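Local coordinates for protein Ta0487 (Thermoplasma acidophilum, PDB 3KBQ) that is of unknown function but probably binds molybdopterin or a related compound through the CinA-family domain that this fragment comprises, at residues Asn5-Thr10 with Arg57-Val62; Asp47-Ile52 with Thr80-Ala85; Ile128-Gly133 with Glu158-Ala163; Gly70-Thr75 with Val147-Gly152. All blocks are in the same frame, centred on the assembly; numbering follows the deposited sequence.

Interaction 1 (Asn5-Thr10 with Arg57-Val62)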
loop_
_atom_site.group_PDB
_atom_site.type_symbol
_atom_site.label_atom_id
_atom_site.label_comp_id
_atom_site.label_asym_id
_atom_site.label_seq_id
_atom_site.Cartn_x
_atom_site.Cartn_y
_atom_site.Cartn_z
ATOM N N ASN B 5 -9.117 14.516 -2.310
ATOM C CA ASN B 5 -8.518 13.187 -2.374
ATOM C C ASN B 5 -7.046 13.263 -1.999
ATOM O O ASN B 5 -6.315 14.119 -2.500
ATOM C CB ASN B 5 -8.662 12.589 -3.785
ATOM C CG ASN B 5 -10.038 11.875 -4.024
ATOM O OD1 ASN B 5 -10.397 11.555 -5.170
ATOM N ND2 ASN B 5 -10.782 11.616 -2.945
ATOM N N ALA B 6 -6.618 12.364 -1.127
ATOM C CA ALA B 6 -5.192 12.209 -0.799
ATOM C C ALA B 6 -4.790 10.778 -0.991
ATOM O O ALA B 6 -5.639 9.883 -0.886
ATOM C CB ALA B 6 -4.856 12.629 0.669
ATOM N N SER B 7 -3.510 10.569 -1.305
ATOM C CA SER B 7 -2.946 9.215 -1.306
ATOM C C SER B 7 -1.716 9.137 -0.437
ATOM O O SER B 7 -1.040 10.145 -0.206
ATOM C CB SER B 7 -2.598 8.752 -2.723
ATOM O OG SER B 7 -3.821 8.405 -3.349
ATOM N N VAL B 8 -1.423 7.928 0.022
ATOM C CA VAL B 8 -0.311 7.666 0.907
ATOM C C VAL B 8 0.636 6.672 0.227
ATOM O O VAL B 8 0.231 5.672 -0.333
ATOM C CB VAL B 8 -0.818 7.139 2.257
ATOM C CG1 VAL B 8 0.319 6.933 3.276
ATOM C CG2 VAL B 8 -1.886 8.114 2.803
ATOM N N ILE B 9 1.925 6.949 0.333
ATOM C CA ILE B 9 2.935 6.072 -0.207
ATOM C C ILE B 9 3.891 5.737 0.936
ATOM O O ILE B 9 4.250 6.602 1.747
ATOM C CB ILE B 9 3.731 6.746 -1.351
ATOM C CG1 ILE B 9 2.821 7.053 -2.569
ATOM C CG2 ILE B 9 4.948 5.801 -1.764
ATOM C CD1 ILE B 9 3.498 8.078 -3.551
ATOM N N THR B 10 4.274 4.470 1.020
ATOM C CA THR B 10 5.235 4.027 1.998
ATOM C C THR B 10 6.337 3.346 1.167
ATOM O O THR B 10 6.064 2.451 0.355
ATOM C CB THR B 10 4.640 2.966 2.973
ATOM O OG1 THR B 10 3.516 3.534 3.663
ATOM C CG2 THR B 10 5.694 2.521 4.040
ATOM N N ARG B 57 3.446 8.669 -9.526
ATOM C CA ARG B 57 2.628 8.977 -10.697
ATOM C C ARG B 57 1.156 8.537 -10.576
ATOM O O ARG B 57 0.226 9.308 -10.834
ATOM C CB ARG B 57 3.241 8.350 -11.962
ATOM C CG ARG B 57 4.611 8.944 -12.365
ATOM C CD ARG B 57 4.567 10.470 -12.312
ATOM N NE ARG B 57 3.563 11.028 -13.223
ATOM C CZ ARG B 57 3.869 11.576 -14.388
ATOM N NH1 ARG B 57 5.142 11.597 -14.766
ATOM N NH2 ARG B 57 2.912 12.105 -15.176
ATOM N N VAL B 58 0.954 7.288 -10.207
ATOM C CA VAL B 58 -0.404 6.849 -9.901
ATOM C C VAL B 58 -1.078 7.673 -8.779
ATOM O O VAL B 58 -2.227 8.105 -8.964
ATOM C CB VAL B 58 -0.479 5.355 -9.632
ATOM C CG1 VAL B 58 -1.908 4.937 -9.489
ATOM C CG2 VAL B 58 0.097 4.635 -10.884
ATOM N N ALA B 59 -0.369 7.897 -7.669
ATOM C CA ALA B 59 -0.939 8.677 -6.598
ATOM C C ALA B 59 -1.408 10.035 -7.119
ATOM O O ALA B 59 -2.528 10.504 -6.785
ATOM C CB ALA B 59 0.080 8.812 -5.383
ATOM N N LEU B 60 -0.601 10.636 -7.987
ATOM C CA LEU B 60 -0.895 11.989 -8.482
ATOM C C LEU B 60 -2.064 11.966 -9.463
ATOM O O LEU B 60 -2.855 12.935 -9.543
ATOM C CB LEU B 60 0.348 12.598 -9.130
ATOM C CG LEU B 60 1.430 13.170 -8.212
ATOM C CD1 LEU B 60 2.774 13.441 -9.018
ATOM C CD2 LEU B 60 0.964 14.498 -7.526
ATOM N N GLU B 61 -2.219 10.847 -10.169
ATOM C CA GLU B 61 -3.341 10.690 -11.092
ATOM C C GLU B 61 -4.681 10.688 -10.311
ATOM O O GLU B 61 -5.675 11.150 -10.800
ATOM C CB GLU B 61 -3.160 9.366 -11.816
ATOM C CG GLU B 61 -4.282 8.932 -12.674
ATOM C CD GLU B 61 -3.951 7.580 -13.378
ATOM O OE1 GLU B 61 -2.773 7.110 -13.364
ATOM O OE2 GLU B 61 -4.901 6.982 -13.934
ATOM N N VAL B 62 -4.715 10.162 -9.099
ATOM C CA VAL B 62 -6.010 9.999 -8.398
ATOM C C VAL B 62 -6.227 10.956 -7.202
ATOM O O VAL B 62 -7.305 10.960 -6.567
ATOM C CB VAL B 62 -6.167 8.519 -7.929
ATOM C CG1 VAL B 62 -6.054 7.582 -9.121
ATOM C CG2 VAL B 62 -5.086 8.127 -6.790
#

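Interaction 2 (Asp47-Ile52 with Thr80-Ala85)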
loop_
_atom_site.group_PDB
_atom_site.type_symbol
_atom_site.label_atom_id
_atom_site.label_comp_id
_atom_site.label_asym_id
_atom_site.label_seq_id
_atom_site.Cartn_x
_atom_site.Cartn_y
_atom_site.Cartn_z
ATOM N N ASP B 47 12.545 -0.074 -2.150
ATOM C CA ASP B 47 13.589 0.900 -2.362
ATOM C C ASP B 47 14.126 0.769 -3.766
ATOM O O ASP B 47 15.190 0.205 -3.975
ATOM C CB ASP B 47 14.696 0.712 -1.310
ATOM C CG ASP B 47 14.136 0.901 0.095
ATOM O OD1 ASP B 47 13.778 2.077 0.390
ATOM O OD2 ASP B 47 13.959 -0.099 0.847
ATOM N N ASP B 48 13.429 1.365 -4.722
ATOM C CA ASP B 48 13.729 1.091 -6.124
ATOM C C ASP B 48 13.207 2.275 -6.934
ATOM O O ASP B 48 12.002 2.609 -6.806
ATOM C CB ASP B 48 12.935 -0.160 -6.521
ATOM C CG ASP B 48 13.069 -0.489 -7.984
ATOM O OD1 ASP B 48 13.690 -1.527 -8.250
ATOM O OD2 ASP B 48 12.591 0.299 -8.862
ATOM N N LEU B 49 14.070 2.881 -7.766
ATOM C CA LEU B 49 13.704 4.151 -8.435
ATOM C C LEU B 49 12.445 4.031 -9.234
ATOM O O LEU B 49 11.581 4.878 -9.142
ATOM C CB LEU B 49 14.825 4.700 -9.369
ATOM C CG LEU B 49 16.081 5.139 -8.613
ATOM C CD1 LEU B 49 17.218 5.540 -9.596
ATOM C CD2 LEU B 49 15.797 6.260 -7.626
ATOM N N ASP B 50 12.337 2.978 -10.022
ATOM C CA ASP B 50 11.242 2.903 -10.968
ATOM C C ASP B 50 9.943 2.622 -10.202
ATOM O O ASP B 50 8.897 3.082 -10.611
ATOM C CB ASP B 50 11.453 1.807 -11.988
ATOM C CG ASP B 50 12.518 2.138 -13.047
ATOM O OD1 ASP B 50 12.987 3.299 -13.158
ATOM O OD2 ASP B 50 12.885 1.191 -13.801
ATOM N N GLU B 51 10.021 1.852 -9.117
ATOM C CA GLU B 51 8.821 1.495 -8.362
ATOM C C GLU B 51 8.316 2.700 -7.618
ATOM O O GLU B 51 7.097 2.923 -7.508
ATOM C CB GLU B 51 9.127 0.381 -7.336
ATOM C CG GLU B 51 9.476 -0.955 -8.012
ATOM C CD GLU B 51 8.258 -1.570 -8.680
ATOM O OE1 GLU B 51 7.346 -2.021 -7.961
ATOM O OE2 GLU B 51 8.194 -1.567 -9.931
ATOM N N ILE B 52 9.256 3.485 -7.105
ATOM C CA ILE B 52 8.919 4.737 -6.398
ATOM C C ILE B 52 8.274 5.718 -7.375
ATOM O O ILE B 52 7.236 6.361 -7.044
ATOM C CB ILE B 52 10.195 5.357 -5.710
ATOM C CG1 ILE B 52 10.616 4.549 -4.465
ATOM C CG2 ILE B 52 9.961 6.863 -5.318
ATOM C CD1 ILE B 52 12.125 4.633 -4.156
ATOM N N THR B 80 14.142 7.846 -2.327
ATOM C CA THR B 80 12.788 8.328 -2.576
ATOM C C THR B 80 12.791 9.669 -3.345
ATOM O O THR B 80 12.077 9.807 -4.331
ATOM C CB THR B 80 11.970 8.420 -1.285
ATOM O OG1 THR B 80 11.828 7.088 -0.743
ATOM C CG2 THR B 80 10.551 9.048 -1.555
ATOM N N VAL B 81 13.624 10.613 -2.913
ATOM C CA VAL B 81 13.746 11.911 -3.597
ATOM C C VAL B 81 14.153 11.756 -5.059
ATOM O O VAL B 81 13.547 12.354 -5.961
ATOM C CB VAL B 81 14.755 12.876 -2.863
ATOM C CG1 VAL B 81 14.887 14.235 -3.649
ATOM C CG2 VAL B 81 14.244 13.140 -1.505
ATOM N N GLU B 82 15.145 10.923 -5.300
ATOM C CA GLU B 82 15.583 10.700 -6.665
ATOM C C GLU B 82 14.472 10.036 -7.495
ATOM O O GLU B 82 14.273 10.372 -8.664
ATOM C CB GLU B 82 16.855 9.839 -6.681
ATOM C CG GLU B 82 17.497 9.714 -8.078
ATOM C CD GLU B 82 18.812 8.911 -8.083
ATOM O OE1 GLU B 82 19.312 8.477 -7.004
ATOM O OE2 GLU B 82 19.328 8.687 -9.182
ATOM N N GLY B 83 13.803 9.037 -6.922
ATOM C CA GLY B 83 12.670 8.407 -7.625
ATOM C C GLY B 83 11.585 9.424 -7.963
ATOM O O GLY B 83 11.018 9.386 -9.045
ATOM N N PHE B 84 11.274 10.297 -7.011
ATOM C CA PHE B 84 10.318 11.373 -7.231
ATOM C C PHE B 84 10.762 12.342 -8.338
ATOM O O PHE B 84 9.974 12.632 -9.220
ATOM C CB PHE B 84 10.037 12.183 -5.971
ATOM C CG PHE B 84 9.113 13.341 -6.216
ATOM C CD1 PHE B 84 7.751 13.109 -6.442
ATOM C CD2 PHE B 84 9.593 14.645 -6.262
ATOM C CE1 PHE B 84 6.860 14.186 -6.700
ATOM C CE2 PHE B 84 8.704 15.738 -6.524
ATOM C CZ PHE B 84 7.339 15.487 -6.726
ATOM N N ALA B 85 12.003 12.822 -8.286
ATOM C CA ALA B 85 12.571 13.684 -9.365
ATOM C C ALA B 85 12.444 13.078 -10.758
ATOM O O ALA B 85 12.038 13.756 -11.717
ATOM C CB ALA B 85 14.043 13.961 -9.106
#

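Interaction 3 (Ile128-Gly133 with Glu158-Ala163)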
loop_
_atom_site.group_PDB
_atom_site.type_symbol
_atom_site.label_atom_id
_atom_site.label_comp_id
_atom_site.label_asym_id
_atom_site.label_seq_id
_atom_site.Cartn_x
_atom_site.Cartn_y
_atom_site.Cartn_z
ATOM N N ILE B 128 11.988 20.881 4.087
ATOM C CA ILE B 128 11.421 21.192 5.391
ATOM C C ILE B 128 12.381 20.710 6.478
ATOM O O ILE B 128 12.820 19.541 6.464
ATOM C CB ILE B 128 10.100 20.428 5.716
ATOM C CG1 ILE B 128 9.196 20.255 4.480
ATOM C CG2 ILE B 128 9.428 21.139 6.897
ATOM C CD1 ILE B 128 8.232 19.011 4.534
ATOM N N GLU B 129 12.655 21.590 7.433
ATOM C CA GLU B 129 13.620 21.331 8.494
ATOM C C GLU B 129 13.237 20.131 9.318
ATOM O O GLU B 129 12.074 19.969 9.681
ATOM C CB GLU B 129 13.725 22.540 9.407
ATOM C CG GLU B 129 14.966 22.454 10.295
ATOM C CD GLU B 129 14.696 22.858 11.744
ATOM O OE1 GLU B 129 15.644 22.802 12.580
ATOM O OE2 GLU B 129 13.542 23.243 12.044
ATOM N N ASN B 130 14.198 19.277 9.598
ATOM C CA ASN B 130 13.951 18.117 10.419
ATOM C C ASN B 130 14.615 18.340 11.768
ATOM O O ASN B 130 15.795 18.060 11.919
ATOM C CB ASN B 130 14.514 16.873 9.735
ATOM C CG ASN B 130 14.193 15.587 10.461
ATOM O OD1 ASN B 130 13.695 15.564 11.609
ATOM N ND2 ASN B 130 14.500 14.484 9.793
ATOM N N PRO B 131 13.846 18.810 12.765
ATOM C CA PRO B 131 14.483 19.162 14.025
ATOM C C PRO B 131 14.929 17.938 14.826
ATOM O O PRO B 131 15.731 18.083 15.754
ATOM C CB PRO B 131 13.382 19.932 14.769
ATOM C CG PRO B 131 12.104 19.412 14.236
ATOM C CD PRO B 131 12.381 18.700 12.907
ATOM N N VAL B 132 14.451 16.753 14.447
ATOM C CA VAL B 132 14.686 15.511 15.178
ATOM C C VAL B 132 15.809 14.700 14.548
ATOM O O VAL B 132 16.692 14.208 15.250
ATOM C CB VAL B 132 13.423 14.574 15.171
ATOM C CG1 VAL B 132 13.679 13.300 15.995
ATOM C CG2 VAL B 132 12.157 15.299 15.603
ATOM N N GLY B 133 15.767 14.515 13.230
ATOM C CA GLY B 133 16.710 13.608 12.590
ATOM C C GLY B 133 17.509 14.389 11.585
ATOM O O GLY B 133 17.498 15.619 11.605
ATOM N N GLU B 158 6.237 12.134 11.989
ATOM C CA GLU B 158 5.110 12.746 12.702
ATOM C C GLU B 158 5.389 14.204 13.068
ATOM O O GLU B 158 4.511 15.062 12.891
ATOM C CB GLU B 158 4.702 11.928 13.923
ATOM C CG GLU B 158 4.345 10.479 13.526
ATOM C CD GLU B 158 4.087 9.538 14.715
ATOM O OE1 GLU B 158 4.083 9.995 15.863
ATOM O OE2 GLU B 158 3.837 8.331 14.483
ATOM N N ALA B 159 6.625 14.487 13.478
ATOM C CA ALA B 159 7.032 15.851 13.767
ATOM C C ALA B 159 6.896 16.739 12.529
ATOM O O ALA B 159 6.318 17.808 12.599
ATOM C CB ALA B 159 8.448 15.900 14.307
ATOM N N LEU B 160 7.412 16.295 11.401
ATOM C CA LEU B 160 7.374 17.107 10.174
ATOM C C LEU B 160 5.944 17.264 9.600
ATOM O O LEU B 160 5.550 18.337 9.116
ATOM C CB LEU B 160 8.293 16.479 9.130
ATOM C CG LEU B 160 9.816 16.715 9.231
ATOM C CD1 LEU B 160 10.517 15.599 8.545
ATOM C CD2 LEU B 160 10.218 17.950 8.528
ATOM N N LEU B 161 5.163 16.192 9.670
ATOM C CA LEU B 161 3.793 16.248 9.185
ATOM C C LEU B 161 2.998 17.284 9.974
ATOM O O LEU B 161 2.283 18.128 9.387
ATOM C CB LEU B 161 3.138 14.847 9.192
ATOM C CG LEU B 161 1.789 14.750 8.497
ATOM C CD1 LEU B 161 1.896 15.295 7.083
ATOM C CD2 LEU B 161 1.275 13.260 8.492
ATOM N N LYS B 162 3.167 17.254 11.298
ATOM C CA LYS B 162 2.577 18.273 12.173
ATOM C C LYS B 162 3.038 19.714 11.902
ATOM O O LYS B 162 2.219 20.619 11.893
ATOM C CB LYS B 162 2.666 17.858 13.653
ATOM C CG LYS B 162 1.514 16.881 13.972
ATOM C CD LYS B 162 1.522 16.240 15.358
ATOM C CE LYS B 162 2.306 14.939 15.357
ATOM N NZ LYS B 162 3.741 15.226 15.622
ATOM N N ALA B 163 4.317 19.914 11.630
ATOM C CA ALA B 163 4.855 21.211 11.209
ATOM C C ALA B 163 4.310 21.726 9.849
ATOM O O ALA B 163 4.367 22.929 9.570
ATOM C CB ALA B 163 6.369 21.159 11.178
#

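Interaction 4 (Gly70-Thr75 with Val147-Gly152)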
loop_
_atom_site.group_PDB
_atom_site.type_symbol
_atom_site.label_atom_id
_atom_site.label_comp_id
_atom_site.label_asym_id
_atom_site.label_seq_id
_atom_site.Cartn_x
_atom_site.Cartn_y
_atom_site.Cartn_z
ATOM N N GLY B 70 9.462 7.313 4.217
ATOM C CA GLY B 70 10.445 6.296 3.993
ATOM C C GLY B 70 11.414 6.641 2.869
ATOM O O GLY B 70 11.069 7.348 1.945
ATOM N N GLY B 71 12.621 6.107 2.944
ATOM C CA GLY B 71 13.605 6.224 1.848
ATOM C C GLY B 71 14.280 7.593 1.768
ATOM O O GLY B 71 14.737 8.018 0.688
ATOM N N LEU B 72 14.322 8.277 2.910
ATOM C CA LEU B 72 15.029 9.569 3.068
ATOM C C LEU B 72 15.959 9.362 4.211
ATOM O O LEU B 72 15.492 9.020 5.326
ATOM C CB LEU B 72 14.074 10.679 3.534
ATOM C CG LEU B 72 13.491 11.667 2.541
ATOM C CD1 LEU B 72 12.812 10.864 1.518
ATOM C CD2 LEU B 72 12.503 12.631 3.257
ATOM N N GLY B 73 17.252 9.575 4.006
ATOM C CA GLY B 73 18.207 9.166 5.008
ATOM C C GLY B 73 19.595 9.128 4.414
ATOM O O GLY B 73 19.752 9.199 3.184
ATOM N N PRO B 74 20.611 9.007 5.279
ATOM C CA PRO B 74 21.975 9.098 4.799
ATOM C C PRO B 74 22.533 7.776 4.218
ATOM O O PRO B 74 23.671 7.458 4.471
ATOM C CB PRO B 74 22.752 9.513 6.075
ATOM C CG PRO B 74 22.071 8.803 7.136
ATOM C CD PRO B 74 20.570 8.822 6.740
ATOM N N THR B 75 21.764 6.996 3.456
ATOM C CA THR B 75 22.316 5.743 2.907
ATOM C C THR B 75 21.953 5.719 1.427
ATOM O O THR B 75 21.000 6.369 1.042
ATOM C CB THR B 75 21.768 4.447 3.578
ATOM O OG1 THR B 75 20.393 4.282 3.232
ATOM C CG2 THR B 75 21.929 4.444 5.142
ATOM N N VAL B 147 2.843 17.543 -2.841
ATOM C CA VAL B 147 3.474 16.276 -2.533
ATOM C C VAL B 147 4.347 16.553 -1.314
ATOM O O VAL B 147 5.157 17.485 -1.318
ATOM C CB VAL B 147 4.331 15.753 -3.673
ATOM C CG1 VAL B 147 4.956 14.414 -3.285
ATOM C CG2 VAL B 147 3.500 15.532 -4.947
ATOM N N ILE B 148 4.120 15.808 -0.253
ATOM C CA ILE B 148 4.916 15.926 0.987
ATOM C C ILE B 148 5.729 14.635 1.130
ATOM O O ILE B 148 5.153 13.533 1.180
ATOM C CB ILE B 148 3.989 16.058 2.218
ATOM C CG1 ILE B 148 3.097 17.309 2.110
ATOM C CG2 ILE B 148 4.786 16.083 3.520
ATOM C CD1 ILE B 148 3.727 18.511 2.727
ATOM N N ILE B 149 7.050 14.756 1.206
ATOM C CA ILE B 149 7.932 13.579 1.204
ATOM C C ILE B 149 8.642 13.589 2.559
ATOM O O ILE B 149 9.335 14.577 2.877
ATOM C CB ILE B 149 8.910 13.652 -0.003
ATOM C CG1 ILE B 149 8.131 13.611 -1.328
ATOM C CG2 ILE B 149 10.002 12.508 0.038
ATOM C CD1 ILE B 149 9.050 13.932 -2.560
ATOM N N LEU B 150 8.430 12.529 3.353
ATOM C CA LEU B 150 8.814 12.498 4.775
ATOM C C LEU B 150 9.769 11.349 5.043
ATOM O O LEU B 150 9.777 10.386 4.272
ATOM C CB LEU B 150 7.579 12.329 5.647
ATOM C CG LEU B 150 6.485 13.404 5.504
ATOM C CD1 LEU B 150 5.238 13.080 6.338
ATOM C CD2 LEU B 150 7.121 14.707 5.901
ATOM N N PRO B 151 10.597 11.460 6.104
ATOM C CA PRO B 151 11.447 10.335 6.571
ATOM C C PRO B 151 10.584 9.206 7.062
ATOM O O PRO B 151 9.406 9.412 7.404
ATOM C CB PRO B 151 12.180 10.898 7.788
ATOM C CG PRO B 151 12.147 12.410 7.618
ATOM C CD PRO B 151 10.854 12.697 6.853
ATOM N N GLY B 152 11.167 8.018 7.133
ATOM C CA GLY B 152 10.372 6.840 7.548
ATOM C C GLY B 152 10.447 6.638 9.060
ATOM O O GLY B 152 9.676 5.878 9.635
HETATM O O HOH W 1 9.188 9.465 1.742
#

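Interaction 1 (Asn5-Thr10 with Arg57-Val62)
Ser7 and Ile9 turn their first side-chain branches the same way, each lying beside its own backbone N and opposite its carbonyl carbon (OG of Ser7 at chi1 -76°, CG1 of Ile9 at chi1 -64°). In Ile9 an extended second torsion then carries CD1 out to CB of Ala59, 3.9 Å away. Ser7 meets the same methyl from two residues earlier in the strand, its CB 3.8 Å from Ala59 CB, while its OG lies 3.7 Å from CG2 of Val62. Ala59 CB is thus the one methyl that two alternate residues of the strand both touch, and its small size is consistent with the close approach of the helix: the axes of 5-10 and 57-62 come to 7.9 Å and run nearly antiparallel, at 167°. This is the packing of a beta-alpha-beta crossover. Helix 49-62 links strands 38-45 and 65-69, and on its way covers strand 5-11, which lies between them in the sheet.

At the far end the chemistry changes. Asn5 OD1 and Val62 O, both acceptors, stand 3.4 Å apart; Asn5 gives its ND2 to Gln38, and Val62 O takes a weak bond from Arg40. Ser7 OG makes weak bonds with Arg41 O and Ser63 OG. The polar groups therefore look to neighbouring strands and turns for partners, and the joint between strand and helix itself rests on close methyl packing.

Interaction 2 (Asp47-Ile52 with Thr80-Ala85)
Where two helices lie on the same face of an alpha/beta/alpha sandwich, the N-terminal turn of helix 49-62 packs against helix 80-87, with Leu49 and Ile52 closing on Gly83. The CA atoms of Leu49 and Gly83 are 4.5 Å apart, a spacing that depends on the absence of a side chain at Gly83: CG2 of Ile52 occupies the side on which a CB would stand, 3.9 Å from Gly83 CA. The same methyl rests 3.8 Å from Thr80 O. Ile52 turns CG2 anti to its backbone N, which aims this branch at the glycine.

Leu49 forks over the neighbouring turn. Its CD2 comes to 3.5 Å from Gly83 N and also touches CB and CG of the extended Glu82, the two side chains crossing at a slant, whereas CD1 reaches the carboxylate end, 3.8 Å from Glu82 OE2. Shortening Leu49 to an alanine would probably open a gap above Gly83 and leave the aliphatic part of Glu82 without its cover.

Between the two contact residues, Glu51 makes a salt bridge with Arg41 of the second subunit. The turn itself begins at the N-cap residue Asp48, whose OD2 accepts from Glu51 N at 3.0 Å, met on its anti side and 28° out of the carboxylate plane.

Interaction 3 (Ile128-Gly133 with Glu158-Ala163)
Asn130 OD1 is gripped by two backbone N-H groups of its own loop while the amide carbon CG faces Leu160 CD1 across the contact. Gly133 N gives the shorter and straighter bond, 2.8 Å with an N-H...O angle of 169°, and Val132 N adds one of 3.2 Å. Both donors come from the same face of the amide, above its plane. The arrangement is an Asx turn from Asn130 to Val132, extended to an Asx motif by Gly133 N, in the connection between the antiparallel strands 125-128 and 137-142 at the edge of the mixed sheet.

With CG anti to the backbone N (chi1 -175°) and beside the carbonyl carbon, the amide is carried forward along the chain, toward the N-H groups that follow. Its other end is held as well: ND2 donates to Ala135 O and to Glu156 OE1, the latter on helix 154-163, so the amide bridges loop and helix. Replacing Asn130 by a leucine is likely to leave the N-H groups of Val132 and Gly133 without their shared acceptor and let the turn loosen. Lys105 gives the loop a further tie by bonding to Asn130 O and Gly133 O.

Against this polar turn the helix sets an apolar surface. Leu160, crossing the Asn130 side chain at about a right angle, brings CD1 to 4.1 Å from Asn130 CG, and its CD2 packs 3.7 Å from CG2 of Ile128. Toward the exposed side, the preceding residue of the helix, Ala159, touches CG2 of Val132 with its CB at 4.0 Å.

Interaction 4 (Gly70-Thr75 with Val147-Gly152)
Gly70 N donates to Leu150 O at 3.1 Å, tying the glycine-rich loop that follows strand 65-69 to the end of the neighbouring parallel strand 145-150. The bond is bent, with an N-H...O angle of 136°, and the donor is tilted from the carbonyl plane. A water joins the same two residues, donating to Leu150 O at 2.8 Å and to Gly70 O at 2.8 Å, so that Leu150 O has two donors. Beside this polar join, Leu72 covers the end of the strand: CD1 meets CG2 of Ile149 at 3.6 Å, the two side chains crossing at about a right angle, while CD2 lies over the peptide link, 3.5 Å from Leu150 C and within 4.0 Å of Pro151 CD.

In the next shell, Thr80 takes hold of the loop through its OG1, bonded to Gly70 O, and Ile149 and Leu72 both pack on its side chain. A sulfate, probably from the crystallisation liquor, lies near Gly70, nearest atoms about 4 Å apart; loops at this end of the sheet bind the pterin in related molybdopterin-binding domains, consistent with a pocket here. Backbone space is scarce: Gly70 takes a phi of 103°, where a CB would strike the preceding carbonyl, and its CA stands 3.6 Å from Gly152 CA.

The four contacts sample different layers of one alpha/beta domain. Interactions 1 and 2 share helix 49-62: its C-terminal end lies on the sheet in interaction 1, its first turn on another helix in interaction 2, and both are largely apolar and buried. Interaction 4, nearest the chain's centre, differs in joining backbones by a direct bond and a water. It also connects the others, since it touches interaction 2 through Thr80 and Phe84, interaction 1 through Val147 on Leu60, and interaction 3 through Pro151, which packs on Leu160. Interaction 3, across the sheet from interaction 2, is only partly buried; there a polar loop organised by its own asparagine meets leucine and alanine methyls.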